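Local coordinates for protein CpuTA1 (Curtobacterium pusillum, PDB 5K3W) that belongs to the class IV aminotransferase family and binds pyridoxal-5'-phosphate as a two-chain assembly, at residues V152-G157 with A189-D194. Numbering follows the deposited sequence.
Sequences VTLDRG and ARRGAD
The guanidinium of R191 lies with one face over the methyl CD2 of L154. The methyl sits 3.5 Å from the plane, displaced toward the edge of the group, and its nearest atom is NH2 of R191, 3.6 Å from L154 CD2. T153 O approaches the group obliquely, 4.1 Å from R191 NH1, too far to count as a bond. Starting just past helix 179-190, the R191 chain runs extended from CG to NE (chi2 179°, chi3 -173°), which carries the guanidinium across to L154. The L154 and R191 side chains run antiparallel alongside one another. R191 NE makes a salt bridge with E187 OE2, in the last turn of helix 179-190. Nearer the turn, V152 CG1 packs on A193 CB at 3.7 Å. G192 has positive phi and is the C-prime residue of a Schellman motif, with G192 N to A189 O at 2.8 Å; A193 N bonds to A188 O. This reversal ends helix 179-190 and brings A193 round to V152. W168 of the second subunit packs on both L154 and R191. Strand 149-155 pairs in parallel with strand 195-199, which follows the turn directly. V152 touches A188 and L154 touches A184 and E187, so these side chains pack strand 149-155 against helix 179-190.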
loop_
_atom_site.group_PDB
_atom_site.type_symbol
_atom_site.label_atom_id
_atom_site.label_comp_id
_atom_site.label_asym_id
_atom_site.label_seq_id
_atom_site.Cartn_x
_atom_site.Cartn_y
_atom_site.Cartn_z
ATOM N N VAL A 152 20.713 -0.213 8.001
ATOM C CA VAL A 152 21.268 0.375 6.790
ATOM C C VAL A 152 20.392 1.548 6.387
ATOM O O VAL A 152 19.199 1.584 6.696
ATOM C CB VAL A 152 21.375 -0.655 5.642
ATOM C CG1 VAL A 152 22.308 -1.773 6.031
ATOM C CG2 VAL A 152 20.009 -1.231 5.306
ATOM N N THR A 153 20.986 2.520 5.709
ATOM C CA THR A 153 20.208 3.625 5.163
ATOM C C THR A 153 19.777 3.308 3.733
ATOM O O THR A 153 20.540 2.731 2.947
ATOM C CB THR A 153 20.990 4.943 5.211
ATOM O OG1 THR A 153 22.300 4.759 4.676
ATOM C CG2 THR A 153 21.112 5.428 6.629
ATOM N N LEU A 154 18.529 3.658 3.417
ATOM C CA LEU A 154 17.922 3.403 2.115
ATOM C C LEU A 154 17.192 4.648 1.632
ATOM O O LEU A 154 16.512 5.335 2.405
ATOM C CB LEU A 154 16.933 2.239 2.145
ATOM C CG LEU A 154 17.459 0.829 2.411
ATOM C CD1 LEU A 154 16.344 -0.195 2.183
ATOM C CD2 LEU A 154 18.697 0.506 1.564
ATOM N N ASP A 155 17.337 4.928 0.343
ATOM C CA ASP A 155 16.676 6.078 -0.236
ATOM C C ASP A 155 15.164 5.856 -0.245
ATOM O O ASP A 155 14.674 4.829 -0.724
ATOM C CB ASP A 155 17.206 6.317 -1.642
ATOM C CG ASP A 155 16.305 7.212 -2.448
ATOM O OD1 ASP A 155 15.966 8.305 -1.942
ATOM O OD2 ASP A 155 15.918 6.808 -3.571
ATOM N N ARG A 156 14.428 6.805 0.320
ATOM C CA ARG A 156 12.974 6.744 0.312
ATOM C C ARG A 156 12.391 7.192 -1.016
ATOM O O ARG A 156 11.268 6.798 -1.349
ATOM C CB ARG A 156 12.396 7.611 1.441
ATOM C CG ARG A 156 10.873 7.555 1.591
ATOM C CD ARG A 156 10.436 6.246 2.217
ATOM N NE ARG A 156 8.987 6.053 2.164
ATOM C CZ ARG A 156 8.317 5.669 1.072
ATOM N NH1 ARG A 156 8.964 5.446 -0.067
ATOM N NH2 ARG A 156 6.993 5.511 1.109
ATOM N N GLY A 157 13.124 8.006 -1.775
ATOM C CA GLY A 157 12.642 8.536 -3.033
ATOM C C GLY A 157 11.901 9.853 -2.931
ATOM O O GLY A 157 11.708 10.515 -3.953
ATOM N N ALA A 189 17.873 -7.152 5.018
ATOM C CA ALA A 189 18.272 -8.527 5.295
ATOM C C ALA A 189 19.290 -9.020 4.274
ATOM O O ALA A 189 20.271 -9.681 4.633
ATOM C CB ALA A 189 17.044 -9.436 5.320
ATOM N N ARG A 190 19.084 -8.700 2.997
ATOM C CA ARG A 190 20.092 -9.041 2.002
ATOM C C ARG A 190 21.454 -8.492 2.394
ATOM O O ARG A 190 22.473 -9.169 2.226
ATOM C CB ARG A 190 19.703 -8.504 0.634
ATOM C CG ARG A 190 18.719 -9.343 -0.090
ATOM C CD ARG A 190 18.313 -8.637 -1.359
ATOM N NE ARG A 190 16.921 -8.937 -1.633
ATOM C CZ ARG A 190 15.954 -8.035 -1.718
ATOM N NH1 ARG A 190 16.220 -6.740 -1.589
ATOM N NH2 ARG A 190 14.717 -8.440 -1.969
ATOM N N ARG A 191 21.497 -7.256 2.897
ATOM C CA ARG A 191 22.750 -6.696 3.376
ATOM C C ARG A 191 23.102 -7.146 4.794
ATOM O O ARG A 191 23.913 -6.500 5.460
ATOM C CB ARG A 191 22.702 -5.176 3.298
ATOM C CG ARG A 191 22.226 -4.682 1.959
ATOM C CD ARG A 191 22.169 -3.179 1.955
ATOM N NE ARG A 191 21.570 -2.629 0.746
ATOM C CZ ARG A 191 21.676 -1.345 0.410
ATOM N NH1 ARG A 191 22.368 -0.522 1.197
ATOM N NH2 ARG A 191 21.103 -0.884 -0.697
ATOM N N GLY A 192 22.537 -8.246 5.277
ATOM C CA GLY A 192 22.850 -8.678 6.628
ATOM C C GLY A 192 22.491 -7.673 7.702
ATOM O O GLY A 192 23.239 -7.512 8.671
ATOM N N ALA A 193 21.359 -6.990 7.557
ATOM C CA ALA A 193 20.907 -6.016 8.535
ATOM C C ALA A 193 19.499 -6.358 8.998
ATOM O O ALA A 193 18.774 -7.116 8.351
ATOM C CB ALA A 193 20.935 -4.595 7.969
ATOM N N ASP A 194 19.124 -5.784 10.136
ATOM C CA ASP A 194 17.832 -6.049 10.750
ATOM C C ASP A 194 16.773 -5.034 10.362
ATOM O O ASP A 194 15.588 -5.374 10.332
ATOM C CB ASP A 194 17.972 -6.068 12.275
ATOM C CG ASP A 194 18.918 -7.160 12.760
ATOM O OD1 ASP A 194 18.510 -8.354 12.731
ATOM O OD2 ASP A 194 20.060 -6.822 13.175
#